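Local coordinates for chitinase A (Cycas revoluta, PDB 4MNK), which probably hydrolyses chitin as a family 18, class V plant chitinase and holds N-acetylglucosamine oligomers in its cleft, at residues 94-99 with 132-137; 123-128 with 171-176; 243-248 with 257-262; 284-289 with 304-309. All coordinates share one frame; numbering follows the deposited sequence. Where two conformers were deposited one is given.

Contact 1: residues 94-99 with 132-137; sequences SARQRF and VKLVSE
Lys133 lays its aliphatic chain over the guanidinium of Arg96: its CB stands 3.7 Å above the centre of that plane, and its CD continues past the two NH nitrogens. The lysine then runs on beyond the arginine, and its NZ makes a weak hydrogen bond to Asn130. Next comes Leu134, level with Arg96 across the interface, their CA atoms 6.0 Å apart. Its CD1 methyl sits between two neighbours, 3.7 Å from Phe99 CD2 and 3.9 Å from Arg96 CG, and Leu89 of helix 80-90 covers the same apolar patch. The two helices, 93-110 and 125-149, belong to the outer layer of the TIM barrel of family 18; the segments run in roughly the same direction with their axes crossing at -39°, and Phe99 also touches Leu117 on barrel strand 114-119. Glu137, one turn on from Lys133, receives the arginine side-on. Arg96 NE gives a nearly straight bond to Glu137 OE1 at 2.9 Å, and Arg96 NH2 meets the syn lone pair of Glu137 OE2 at 3.0 Å, so this salt bridge has two bonds, both close to the guanidinium plane. The carboxylate is turned 34° from that plane. A bend at chi3 (-51°) swings the guanidinium round to the glutamate, while Arg96 NH1 bonds to the backbone oxygen of Asn90, which also limits its rotation.

Contact 2: residues 123-128 with 171-176; sequences EPQLEM and VVTEYP
Thr173 meets Gln125 through their side chains: the hydroxyl OG1 of Thr173 donates to Gln125 OE1 at 2.8 Å, coming in from above the plane of the amide carbonyl. The same OG1 lies 3.4 Å from Met128 CB, while the CG2 methyl of Thr173 turns the other way and rests 3.8 Å from Glu123 CB. Met128 bends at chi2 and chi3 (61° and 78°), which folds its tip over the strand backbone: CE comes 3.4 Å from Glu174 O and reaches the ring of Tyr175, and SD packs on Pro176 CD. An alanine in place of Thr173 is likely to leave Gln125 OE1 without this donor and to open a gap beside Glu123 CB. Val172 CG2 leans on Pro124 CA at 3.9 Å. A water accepts from Gln125 N and donates to Val172 O. The joint sets the first turn of helix 125-149, with Pro124 as its N-cap residue after a cis peptide bond, against strand 173-174, which forms a two-stranded antiparallel hairpin sheet with strand 165-166. A classic beta bulge in this pair sets Val172 and Thr173 opposite the single residue Leu166. Farther out, Tyr175 OH bonds to the backbone N of Tyr161, and Leu166 touches both Met128 and Thr173.

Contact 3: residues 243-248 with 257-262; sequences RSWLLK and APAVGA
Three backbone hydrogen bonds join the segments in antiparallel fashion, Leu246 N to Gly261 O, Val260 N to Leu246 O (2.8 Å) and Lys248 N to Pro258 O, while Trp245 with Ala262 and Leu247 with Ala259 form non-hydrogen-bonded pairs.

Trp245 brings the CD1 corner of its indole within 3.3 Å of Ala259 CB, a tight approach oblique to the ring, and its CA-H points a weak C-H...O contact at the Gly261 oxygen. The chain turns a corner at Gly261, whose phi of 149° would jam any CB against the preceding carbonyl oxygen. Leu246 sets its CB 3.8 Å from Val260 CG2, and its branch carbon CG comes 3.4 Å from Ala262 O. The CD2 methyl of Leu247 reaches Ala257 CB. Lys248 CG is anti to the backbone N, which carries the aliphatic chain across both Pro258 and Val260 at about right angles: its CB touches the proline ring and its CE lies 3.8 Å from Val260 CG1.

Trp245 NE1 bonds to the backbone O of Glu199, and Arg243, at the start of this segment, touches the bound N-acetylglucosamine and forms a salt bridge with Asp193. Barrel strand 234-247 here runs on into the antiparallel strands inserted before strand 324-328, consistent with the extra alpha+beta region of class V family 18 chitinases. The end of strand 234-247 also pairs with strand 300-304, where Trp301 bonds to the backbone of Trp245 and meets its indole at about 75°.

Contact 4: residues 284-289 with 304-309; sequences EVFDTT and YDNQQS
The phenyl ring of Phe286 carries the side-chain amide of Gln308 stacked over one face, the two planes only 11° apart. Gln308 OE1 lies 3.3 Å above the ring, displaced from the centre toward CG, and NE2 lies over the same face, near CE1. The methylene CG of Gln308 adds a CH-pi contact, 4.0 Å from the ring centroid. This overlap follows from the glutamine being fully extended, with CG anti to the backbone N (chi1 -174°). Ser309 CB approaches Phe286 CE2 at 4.1 Å. A serine in place of Phe286 would probably strip the Gln308 amide of its flat partner, leaving it free to turn and opening a gap beside Ser309 CB.

Glu284 OE1 comes to the rim of the Tyr304 ring, almost level with it, and the phenol OH donates to it at 2.7 Å from the anti side of the carboxylate. Asn306 ND2 adds a weak bond to the same oxygen at 3.2 Å, its amide plane perpendicular to the carboxylate. Two waters link the carboxylate to Gln307 OE1, one at each oxygen, so Glu284 OE1 has three donors. Asn306 is the helix N-cap: its OD1 accepts from Ser309 N at 3.0 Å, and Ser309 OG accepts from Asn306 N, completing a capping box, while that hydroxyl donates to Asp305 OD1.

Strand 283-287 thus packs on the start of helix 307-319. Strand 292-297 lies between strands 283-287 and 300-304, Ile278 of helix 271-279 touches both Glu284 and Tyr304, and Gln307 reaches helix 337-346.

In the fold
From the N terminus, contact 1 opens on helix 93-110 and closes on helix 125-149, bracketing barrel strand 114-119. Contact 2 opens before contact 1 closes, so the two cross: both use helix 125-149, and they touch where Val132 CG2 packs on Pro176 CG. Contact 2 closes a longer loop, through strand 155-161 to the 165-174 hairpin. Contacts 3 and 4 follow in series, in the region inserted between barrel strands 234-247 and 324-328: contact 3 joins the end of strand 234-247 to strand 259-260, and contact 4 joins strand 283-287 to the start of helix 307-319. Contacts 1 and 3 have centres about 43 Å apart, on opposite sides of the chain's centre.

Contact 1: residues 94-99 with 132-137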
loop_
_atom_site.group_PDB
_atom_site.type_symbol
_atom_site.label_atom_id
_atom_site.label_comp_id
_atom_site.label_asym_id
_atom_site.label_seq_id
_atom_site.Cartn_x
_atom_site.Cartn_y
_atom_site.Cartn_z
ATOM N N SER A 94 -0.159 -26.400 -11.595
ATOM C CA SER A 94 0.916 -26.197 -12.565
ATOM C C SER A 94 1.209 -24.709 -12.759
ATOM O O SER A 94 2.371 -24.303 -12.818
ATOM C CB SER A 94 0.585 -26.867 -13.899
ATOM O OG SER A 94 0.476 -28.272 -13.752
ATOM N N ALA A 95 0.152 -23.904 -12.845
ATOM C CA ALA A 95 0.293 -22.455 -12.961
ATOM C C ALA A 95 0.988 -21.859 -11.732
ATOM O O ALA A 95 1.857 -20.996 -11.870
ATOM C CB ALA A 95 -1.062 -21.799 -13.188
ATOM N N ARG A 96 0.616 -22.330 -10.540
ATOM C CA ARG A 96 1.249 -21.866 -9.301
ATOM C C ARG A 96 2.750 -22.141 -9.316
ATOM O O ARG A 96 3.541 -21.303 -8.889
ATOM C CB ARG A 96 0.606 -22.504 -8.065
ATOM C CG ARG A 96 -0.849 -22.103 -7.826
ATOM C CD ARG A 96 -1.283 -22.370 -6.390
ATOM N NE ARG A 96 -0.984 -23.735 -5.961
ATOM C CZ ARG A 96 -1.828 -24.759 -6.041
ATOM N NH1 ARG A 96 -3.054 -24.597 -6.529
ATOM N NH2 ARG A 96 -1.444 -25.958 -5.624
ATOM N N GLN A 97 3.135 -23.311 -9.823
ATOM C CA GLN A 97 4.548 -23.679 -9.935
ATOM C C GLN A 97 5.302 -22.716 -10.858
ATOM O O GLN A 97 6.403 -22.266 -10.528
ATOM C CB GLN A 97 4.687 -25.128 -10.416
ATOM C CG GLN A 97 6.078 -25.737 -10.244
ATOM C CD GLN A 97 6.083 -27.256 -10.383
ATOM O OE1 GLN A 97 5.072 -27.869 -10.735
ATOM N NE2 GLN A 97 7.229 -27.869 -10.101
ATOM N N ARG A 98 4.701 -22.393 -12.003
ATOM C CA ARG A 98 5.302 -21.464 -12.958
ATOM C C ARG A 98 5.429 -20.061 -12.363
ATOM O O ARG A 98 6.451 -19.399 -12.547
ATOM C CB ARG A 98 4.513 -21.428 -14.273
ATOM C CG ARG A 98 4.473 -22.766 -15.013
ATOM C CD ARG A 98 3.987 -22.623 -16.447
ATOM N NE ARG A 98 2.627 -22.089 -16.536
ATOM C CZ ARG A 98 1.516 -22.818 -16.465
ATOM N NH1 ARG A 98 1.578 -24.133 -16.292
ATOM N NH2 ARG A 98 0.333 -22.226 -16.564
ATOM N N PHE A 99 4.396 -19.628 -11.640
ATOM C CA PHE A 99 4.388 -18.330 -10.966
ATOM C C PHE A 99 5.501 -18.243 -9.925
ATOM O O PHE A 99 6.233 -17.258 -9.871
ATOM C CB PHE A 99 3.030 -18.083 -10.301
ATOM C CG PHE A 99 2.958 -16.807 -9.496
ATOM C CD1 PHE A 99 2.413 -15.651 -10.048
ATOM C CD2 PHE A 99 3.420 -16.761 -8.183
ATOM C CE1 PHE A 99 2.334 -14.469 -9.308
ATOM C CE2 PHE A 99 3.349 -15.582 -7.437
ATOM C CZ PHE A 99 2.805 -14.437 -8.005
ATOM N N VAL A 132 -3.637 -19.481 -0.017
ATOM C CA VAL A 132 -2.822 -20.202 0.966
ATOM C C VAL A 132 -1.868 -21.191 0.279
ATOM O O VAL A 132 -0.689 -21.259 0.631
ATOM C CB VAL A 132 -3.717 -20.912 2.028
ATOM C CG1 VAL A 132 -2.970 -22.039 2.746
ATOM C CG2 VAL A 132 -4.259 -19.902 3.029
ATOM N N LYS A 133 -2.373 -21.937 -0.706
ATOM C CA LYS A 133 -1.546 -22.880 -1.464
ATOM C C LYS A 133 -0.403 -22.155 -2.173
ATOM O O LYS A 133 0.749 -22.565 -2.069
ATOM C CB LYS A 133 -2.383 -23.662 -2.480
ATOM C CG LYS A 133 -3.454 -24.562 -1.876
ATOM C CD LYS A 133 -4.268 -25.248 -2.964
ATOM C CE LYS A 133 -5.534 -25.877 -2.409
ATOM N NZ LYS A 133 -6.341 -26.514 -3.487
ATOM N N LEU A 134 -0.725 -21.069 -2.876
ATOM C CA LEU A 134 0.288 -20.286 -3.586
ATOM C C LEU A 134 1.376 -19.775 -2.646
ATOM O O LEU A 134 2.568 -19.954 -2.905
ATOM C CB LEU A 134 -0.344 -19.105 -4.333
ATOM C CG LEU A 134 0.629 -18.263 -5.172
ATOM C CD1 LEU A 134 0.914 -18.941 -6.511
ATOM C CD2 LEU A 134 0.096 -16.848 -5.377
ATOM N N VAL A 135 0.953 -19.138 -1.557
ATOM C CA VAL A 135 1.886 -18.507 -0.630
ATOM C C VAL A 135 2.755 -19.539 0.097
ATOM O O VAL A 135 3.953 -19.322 0.287
ATOM C CB VAL A 135 1.158 -17.558 0.353
ATOM C CG1 VAL A 135 2.115 -17.006 1.397
ATOM C CG2 VAL A 135 0.512 -16.406 -0.409
ATOM N N SER A 136 2.163 -20.673 0.470
ATOM C CA SER A 136 2.929 -21.735 1.120
ATOM C C SER A 136 4.027 -22.252 0.188
ATOM O O SER A 136 5.174 -22.441 0.604
ATOM C CB SER A 136 2.016 -22.875 1.565
ATOM O OG SER A 136 2.751 -23.862 2.266
ATOM N N GLU A 137 3.671 -22.461 -1.078
ATOM C CA GLU A 137 4.620 -22.912 -2.095
ATOM C C GLU A 137 5.706 -21.866 -2.361
ATOM O O GLU A 137 6.878 -22.207 -2.541
ATOM C CB GLU A 137 3.879 -23.298 -3.379
ATOM C CG GLU A 137 3.057 -24.587 -3.231
ATOM C CD GLU A 137 1.901 -24.713 -4.221
ATOM O OE1 GLU A 137 1.823 -23.928 -5.186
ATOM O OE2 GLU A 137 1.062 -25.620 -4.027
#

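Contact 2: residues 123-128 with 171-176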
loop_
_atom_site.group_PDB
_atom_site.type_symbol
_atom_site.label_atom_id
_atom_site.label_comp_id
_atom_site.label_asym_id
_atom_site.label_seq_id
_atom_site.Cartn_x
_atom_site.Cartn_y
_atom_site.Cartn_z
ATOM N N GLU A 123 -10.804 -13.492 -1.500
ATOM C CA GLU A 123 -12.137 -13.820 -1.010
ATOM C C GLU A 123 -13.002 -14.198 -2.215
ATOM O O GLU A 123 -12.758 -13.708 -3.318
ATOM C CB GLU A 123 -12.736 -12.646 -0.215
ATOM C CG GLU A 123 -12.892 -11.326 -0.978
ATOM C CD GLU A 123 -14.176 -11.249 -1.789
ATOM O OE1 GLU A 123 -15.121 -12.014 -1.498
ATOM O OE2 GLU A 123 -14.239 -10.417 -2.720
ATOM N N PRO A 124 -14.015 -15.067 -2.020
ATOM C CA PRO A 124 -14.468 -15.717 -0.783
ATOM C C PRO A 124 -13.569 -16.873 -0.317
ATOM O O PRO A 124 -12.402 -16.945 -0.711
ATOM C CB PRO A 124 -15.872 -16.210 -1.149
ATOM C CG PRO A 124 -15.816 -16.431 -2.604
ATOM C CD PRO A 124 -14.911 -15.370 -3.152
ATOM N N GLN A 125 -14.109 -17.761 0.518
ATOM C CA GLN A 125 -13.306 -18.800 1.173
ATOM C C GLN A 125 -12.440 -19.623 0.213
ATOM O O GLN A 125 -11.268 -19.874 0.502
ATOM C CB GLN A 125 -14.188 -19.715 2.035
ATOM C CG GLN A 125 -13.428 -20.758 2.860
ATOM C CD GLN A 125 -12.402 -20.158 3.815
ATOM O OE1 GLN A 125 -12.626 -19.105 4.416
ATOM N NE2 GLN A 125 -11.271 -20.839 3.967
ATOM N N LEU A 126 -13.008 -20.035 -0.920
ATOM C CA LEU A 126 -12.252 -20.788 -1.923
ATOM C C LEU A 126 -10.993 -20.042 -2.357
ATOM O O LEU A 126 -9.921 -20.637 -2.485
ATOM C CB LEU A 126 -13.119 -21.119 -3.145
ATOM C CG LEU A 126 -12.394 -21.790 -4.322
ATOM C CD1 LEU A 126 -11.786 -23.134 -3.921
ATOM C CD2 LEU A 126 -13.320 -21.951 -5.515
ATOM N N GLU A 127 -11.130 -18.739 -2.574
ATOM C CA GLU A 127 -10.009 -17.920 -3.013
ATOM C C GLU A 127 -8.933 -17.769 -1.943
ATOM O O GLU A 127 -7.745 -17.758 -2.265
ATOM C CB GLU A 127 -10.487 -16.565 -3.540
ATOM C CG GLU A 127 -11.385 -16.673 -4.775
ATOM C CD GLU A 127 -10.811 -17.575 -5.866
ATOM O OE1 GLU A 127 -9.577 -17.593 -6.060
ATOM O OE2 GLU A 127 -11.602 -18.263 -6.542
ATOM N N MET A 128 -9.339 -17.680 -0.677
ATOM C CA MET A 128 -8.372 -17.680 0.419
ATOM C C MET A 128 -7.636 -19.020 0.495
ATOM O O MET A 128 -6.413 -19.049 0.622
ATOM C CB MET A 128 -9.037 -17.350 1.758
ATOM C CG MET A 128 -8.061 -17.249 2.938
ATOM S SD MET A 128 -6.802 -15.964 2.749
ATOM C CE MET A 128 -7.751 -14.503 3.161
ATOM N N VAL A 171 -18.684 -11.412 7.003
ATOM C CA VAL A 171 -17.461 -12.215 6.979
ATOM C C VAL A 171 -17.621 -13.446 6.091
ATOM O O VAL A 171 -18.417 -14.341 6.390
ATOM C CB VAL A 171 -17.010 -12.636 8.405
ATOM C CG1 VAL A 171 -15.716 -13.443 8.347
ATOM C CG2 VAL A 171 -16.829 -11.414 9.301
ATOM N N VAL A 172 -16.865 -13.476 4.997
ATOM C CA VAL A 172 -16.849 -14.630 4.095
ATOM C C VAL A 172 -15.563 -15.438 4.263
ATOM O O VAL A 172 -15.542 -16.651 4.043
ATOM C CB VAL A 172 -17.087 -14.234 2.605
ATOM C CG1 VAL A 172 -18.365 -13.426 2.466
ATOM C CG2 VAL A 172 -15.904 -13.464 2.016
ATOM N N THR A 173 -14.495 -14.741 4.651
ATOM C CA THR A 173 -13.214 -15.350 4.993
ATOM C C THR A 173 -12.410 -14.358 5.838
ATOM O O THR A 173 -12.898 -13.270 6.162
ATOM C CB THR A 173 -12.424 -15.825 3.730
ATOM O OG1 THR A 173 -11.302 -16.622 4.131
ATOM C CG2 THR A 173 -11.952 -14.646 2.878
ATOM N N GLU A 174 -11.193 -14.740 6.210
ATOM C CA GLU A 174 -10.322 -13.875 6.995
ATOM C C GLU A 174 -8.873 -14.255 6.753
ATOM O O GLU A 174 -8.584 -15.378 6.341
ATOM C CB GLU A 174 -10.664 -13.962 8.488
ATOM C CG GLU A 174 -10.448 -15.327 9.126
ATOM C CD GLU A 174 -11.051 -15.406 10.511
ATOM O OE1 GLU A 174 -12.292 -15.499 10.613
ATOM O OE2 GLU A 174 -10.282 -15.373 11.493
ATOM N N TYR A 175 -7.962 -13.323 7.009
ATOM C CA TYR A 175 -6.540 -13.599 6.849
ATOM C C TYR A 175 -6.057 -14.552 7.938
ATOM O O TYR A 175 -6.284 -14.303 9.127
ATOM C CB TYR A 175 -5.727 -12.306 6.880
ATOM C CG TYR A 175 -5.952 -11.404 5.691
ATOM C CD1 TYR A 175 -6.812 -10.312 5.778
ATOM C CD2 TYR A 175 -5.301 -11.638 4.479
ATOM C CE1 TYR A 175 -7.027 -9.473 4.687
ATOM C CE2 TYR A 175 -5.507 -10.807 3.378
ATOM C CZ TYR A 175 -6.370 -9.721 3.490
ATOM O OH TYR A 175 -6.578 -8.883 2.415
ATOM N N PRO A 176 -5.399 -15.655 7.536
ATOM C CA PRO A 176 -4.873 -16.598 8.524
ATOM C C PRO A 176 -3.563 -16.064 9.109
ATOM O O PRO A 176 -2.504 -16.204 8.493
ATOM C CB PRO A 176 -4.658 -17.877 7.707
ATOM C CG PRO A 176 -4.436 -17.406 6.300
ATOM C CD PRO A 176 -5.189 -16.112 6.147
HETATM O O HOH W 1 -16.961 -18.043 1.466
#

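Contact 3: residues 243-248 with 257-262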
loop_
_atom_site.group_PDB
_atom_site.type_symbol
_atom_site.label_atom_id
_atom_site.label_comp_id
_atom_site.label_asym_id
_atom_site.label_seq_id
_atom_site.Cartn_x
_atom_site.Cartn_y
_atom_site.Cartn_z
ATOM N N ARG A 243 -8.942 11.782 -0.976
ATOM C CA ARG A 243 -10.180 11.532 -1.704
ATOM C C ARG A 243 -10.986 12.820 -1.771
ATOM O O ARG A 243 -11.129 13.527 -0.767
ATOM C CB ARG A 243 -10.990 10.418 -1.040
ATOM C CG ARG A 243 -10.380 9.030 -1.178
ATOM C CD ARG A 243 -10.674 8.437 -2.541
ATOM N NE ARG A 243 -9.910 7.219 -2.783
ATOM C CZ ARG A 243 -9.715 6.687 -3.985
ATOM N NH1 ARG A 243 -10.227 7.266 -5.066
ATOM N NH2 ARG A 243 -9.003 5.578 -4.107
ATOM N N SER A 244 -11.505 13.121 -2.955
ATOM C CA SER A 244 -12.171 14.392 -3.194
ATOM C C SER A 244 -13.628 14.231 -3.593
ATOM O O SER A 244 -14.019 13.230 -4.208
ATOM C CB SER A 244 -11.429 15.179 -4.273
ATOM O OG SER A 244 -11.505 14.497 -5.509
ATOM N N TRP A 245 -14.410 15.251 -3.252
ATOM C CA TRP A 245 -15.829 15.323 -3.555
ATOM C C TRP A 245 -16.140 16.686 -4.155
ATOM O O TRP A 245 -15.404 17.656 -3.937
ATOM C CB TRP A 245 -16.648 15.237 -2.271
ATOM C CG TRP A 245 -16.798 13.906 -1.601
ATOM C CD1 TRP A 245 -17.864 13.057 -1.700
ATOM C CD2 TRP A 245 -15.901 13.311 -0.655
ATOM N NE1 TRP A 245 -17.674 11.959 -0.901
ATOM C CE2 TRP A 245 -16.477 12.088 -0.249
ATOM C CE3 TRP A 245 -14.656 13.678 -0.132
ATOM C CZ2 TRP A 245 -15.858 11.237 0.670
ATOM C CZ3 TRP A 245 -14.036 12.823 0.778
ATOM C CH2 TRP A 245 -14.640 11.617 1.166
ATOM N N LEU A 246 -17.251 16.756 -4.884
ATOM C CA LEU A 246 -17.878 18.029 -5.216
ATOM C C LEU A 246 -18.994 18.279 -4.209
ATOM O O LEU A 246 -19.844 17.411 -3.989
ATOM C CB LEU A 246 -18.431 18.020 -6.644
ATOM C CG LEU A 246 -17.421 17.825 -7.779
ATOM C CD1 LEU A 246 -18.131 17.764 -9.123
ATOM C CD2 LEU A 246 -16.366 18.924 -7.784
ATOM N N LEU A 247 -18.976 19.455 -3.588
ATOM C CA LEU A 247 -19.952 19.805 -2.561
ATOM C C LEU A 247 -21.301 20.163 -3.162
ATOM O O LEU A 247 -21.372 20.801 -4.217
ATOM C CB LEU A 247 -19.444 20.970 -1.707
ATOM C CG LEU A 247 -18.183 20.729 -0.872
ATOM C CD1 LEU A 247 -17.669 22.041 -0.312
ATOM C CD2 LEU A 247 -18.436 19.728 0.246
ATOM N N LYS A 248 -22.368 19.750 -2.485
ATOM C CA LYS A 248 -23.720 20.126 -2.882
ATOM C C LYS A 248 -23.946 21.621 -2.650
ATOM O O LYS A 248 -24.551 22.297 -3.484
ATOM C CB LYS A 248 -24.765 19.293 -2.131
ATOM C CG LYS A 248 -26.187 19.439 -2.673
ATOM C CD LYS A 248 -27.158 18.456 -2.024
ATOM C CE LYS A 248 -27.103 17.079 -2.677
ATOM N NZ LYS A 248 -28.036 16.117 -2.024
ATOM N N ALA A 257 -20.572 16.878 5.198
ATOM C CA ALA A 257 -21.260 17.790 4.282
ATOM C C ALA A 257 -21.778 17.023 3.062
ATOM O O ALA A 257 -21.090 16.123 2.579
ATOM C CB ALA A 257 -20.319 18.904 3.849
ATOM N N PRO A 258 -22.981 17.378 2.564
ATOM C CA PRO A 258 -23.552 16.695 1.399
ATOM C C PRO A 258 -22.712 16.905 0.141
ATOM O O PRO A 258 -22.185 18.000 -0.078
ATOM C CB PRO A 258 -24.925 17.357 1.240
ATOM C CG PRO A 258 -24.783 18.683 1.896
ATOM C CD PRO A 258 -23.876 18.441 3.059
ATOM N N ALA A 259 -22.594 15.853 -0.666
ATOM C CA ALA A 259 -21.786 15.883 -1.885
ATOM C C ALA A 259 -22.552 15.346 -3.095
ATOM O O ALA A 259 -23.547 14.628 -2.944
ATOM C CB ALA A 259 -20.500 15.102 -1.677
ATOM N N VAL A 260 -22.078 15.690 -4.293
ATOM C CA VAL A 260 -22.773 15.344 -5.541
ATOM C C VAL A 260 -21.947 14.509 -6.533
ATOM O O VAL A 260 -22.382 14.264 -7.665
ATOM C CB VAL A 260 -23.350 16.603 -6.253
ATOM C CG1 VAL A 260 -24.489 17.203 -5.441
ATOM C CG2 VAL A 260 -22.259 17.642 -6.508
ATOM N N GLY A 261 -20.764 14.074 -6.109
ATOM C CA GLY A 261 -19.909 13.243 -6.950
ATOM C C GLY A 261 -18.429 13.442 -6.691
ATOM O O GLY A 261 -18.040 14.132 -5.744
ATOM N N ALA A 262 -17.611 12.834 -7.544
ATOM C CA ALA A 262 -16.158 12.881 -7.420
ATOM C C ALA A 262 -15.592 14.254 -7.746
ATOM O O ALA A 262 -15.976 14.877 -8.736
ATOM C CB ALA A 262 -15.521 11.826 -8.317
#

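Contact 4: residues 284-289 with 304-309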
loop_
_atom_site.group_PDB
_atom_site.type_symbol
_atom_site.label_atom_id
_atom_site.label_comp_id
_atom_site.label_asym_id
_atom_site.label_seq_id
_atom_site.Cartn_x
_atom_site.Cartn_y
_atom_site.Cartn_z
ATOM N N GLU A 284 -7.219 24.742 4.705
ATOM C CA GLU A 284 -6.895 23.481 5.362
ATOM C C GLU A 284 -7.453 23.454 6.778
ATOM O O GLU A 284 -7.341 24.432 7.524
ATOM C CB GLU A 284 -5.381 23.255 5.402
ATOM C CG GLU A 284 -4.971 22.036 6.226
ATOM C CD GLU A 284 -3.504 21.706 6.106
ATOM O OE1 GLU A 284 -3.189 20.644 5.532
ATOM O OE2 GLU A 284 -2.668 22.502 6.584
ATOM N N VAL A 285 -8.046 22.320 7.137
ATOM C CA VAL A 285 -8.576 22.088 8.474
ATOM C C VAL A 285 -8.018 20.771 8.997
ATOM O O VAL A 285 -8.011 19.765 8.284
ATOM C CB VAL A 285 -10.125 22.025 8.470
ATOM C CG1 VAL A 285 -10.668 21.837 9.884
ATOM C CG2 VAL A 285 -10.718 23.276 7.839
ATOM N N PHE A 286 -7.535 20.778 10.236
ATOM C CA PHE A 286 -7.168 19.540 10.902
ATOM C C PHE A 286 -8.362 19.043 11.699
ATOM O O PHE A 286 -8.973 19.804 12.452
ATOM C CB PHE A 286 -5.957 19.730 11.818
ATOM C CG PHE A 286 -5.617 18.507 12.627
ATOM C CD1 PHE A 286 -5.918 18.451 13.983
ATOM C CD2 PHE A 286 -5.002 17.408 12.031
ATOM C CE1 PHE A 286 -5.610 17.324 14.734
ATOM C CE2 PHE A 286 -4.697 16.275 12.772
ATOM C CZ PHE A 286 -4.999 16.232 14.129
ATOM N N ASP A 287 -8.699 17.770 11.517
ATOM C CA ASP A 287 -9.800 17.165 12.250
ATOM C C ASP A 287 -9.279 16.242 13.341
ATOM O O ASP A 287 -8.850 15.117 13.068
ATOM C CB ASP A 287 -10.733 16.399 11.311
ATOM C CG ASP A 287 -12.014 15.987 11.993
ATOM O OD1 ASP A 287 -12.807 16.887 12.344
ATOM O OD2 ASP A 287 -12.226 14.773 12.190
ATOM N N THR A 288 -9.334 16.712 14.582
ATOM C CA THR A 288 -8.794 15.945 15.695
ATOM C C THR A 288 -9.601 14.681 16.003
ATOM O O THR A 288 -9.047 13.688 16.471
ATOM C CB THR A 288 -8.597 16.818 16.953
ATOM O OG1 THR A 288 -7.842 16.084 17.922
ATOM C CG2 THR A 288 -9.929 17.256 17.565
ATOM N N THR A 289 -10.901 14.727 15.714
ATOM C CA THR A 289 -11.811 13.607 15.949
ATOM C C THR A 289 -11.369 12.347 15.194
ATOM O O THR A 289 -11.385 11.246 15.750
ATOM C CB THR A 289 -13.272 13.994 15.577
ATOM O OG1 THR A 289 -13.689 15.112 16.374
ATOM C CG2 THR A 289 -14.239 12.832 15.801
ATOM N N TYR A 304 -7.503 14.072 3.438
ATOM C CA TYR A 304 -6.143 13.565 3.241
ATOM C C TYR A 304 -5.379 13.552 4.557
ATOM O O TYR A 304 -5.905 13.948 5.603
ATOM C CB TYR A 304 -5.393 14.433 2.213
ATOM C CG TYR A 304 -5.306 15.888 2.622
ATOM C CD1 TYR A 304 -4.138 16.411 3.181
ATOM C CD2 TYR A 304 -6.406 16.737 2.483
ATOM C CE1 TYR A 304 -4.067 17.749 3.579
ATOM C CE2 TYR A 304 -6.346 18.068 2.876
ATOM C CZ TYR A 304 -5.178 18.564 3.422
ATOM O OH TYR A 304 -5.143 19.885 3.804
ATOM N N ASP A 305 -4.133 13.092 4.500
ATOM C CA ASP A 305 -3.229 13.174 5.636
ATOM C C ASP A 305 -2.247 14.317 5.453
ATOM O O ASP A 305 -1.688 14.502 4.369
ATOM C CB ASP A 305 -2.487 11.854 5.839
ATOM C CG ASP A 305 -3.314 10.844 6.604
ATOM O OD1 ASP A 305 -3.591 11.092 7.799
ATOM O OD2 ASP A 305 -3.691 9.810 6.015
ATOM N N ASN A 306 -2.052 15.092 6.514
ATOM C CA ASN A 306 -1.089 16.185 6.482
ATOM C C ASN A 306 0.049 15.966 7.473
ATOM O O ASN A 306 0.180 14.887 8.056
ATOM C CB ASN A 306 -1.772 17.552 6.662
ATOM C CG ASN A 306 -2.278 17.798 8.081
ATOM O OD1 ASN A 306 -2.155 16.956 8.972
ATOM N ND2 ASN A 306 -2.857 18.973 8.287
ATOM N N GLN A 307 0.870 16.992 7.660
ATOM C CA GLN A 307 2.041 16.897 8.516
ATOM C C GLN A 307 1.679 16.446 9.937
ATOM O O GLN A 307 2.335 15.577 10.517
ATOM C CB GLN A 307 2.777 18.241 8.526
ATOM C CG GLN A 307 3.363 18.664 7.158
ATOM C CD GLN A 307 2.448 19.552 6.304
ATOM O OE1 GLN A 307 1.239 19.320 6.178
ATOM N NE2 GLN A 307 3.044 20.565 5.681
ATOM N N GLN A 308 0.609 17.020 10.480
ATOM C CA GLN A 308 0.151 16.680 11.824
ATOM C C GLN A 308 -0.423 15.266 11.916
ATOM O O GLN A 308 -0.060 14.505 12.814
ATOM C CB GLN A 308 -0.871 17.701 12.325
ATOM C CG GLN A 308 -1.274 17.494 13.774
ATOM C CD GLN A 308 -2.144 18.606 14.315
ATOM O OE1 GLN A 308 -2.578 19.495 13.580
ATOM N NE2 GLN A 308 -2.400 18.564 15.614
ATOM N N SER A 309 -1.313 14.906 10.993
ATOM C CA SER A 309 -1.939 13.587 11.069
ATOM C C SER A 309 -0.939 12.457 10.820
ATOM O O SER A 309 -1.042 11.404 11.441
ATOM C CB SER A 309 -3.167 13.477 10.160
ATOM O OG SER A 309 -2.813 13.487 8.792
HETATM O O HOH W 2 -0.205 21.503 7.485
HETATM O O HOH W 3 -0.930 20.231 4.164
#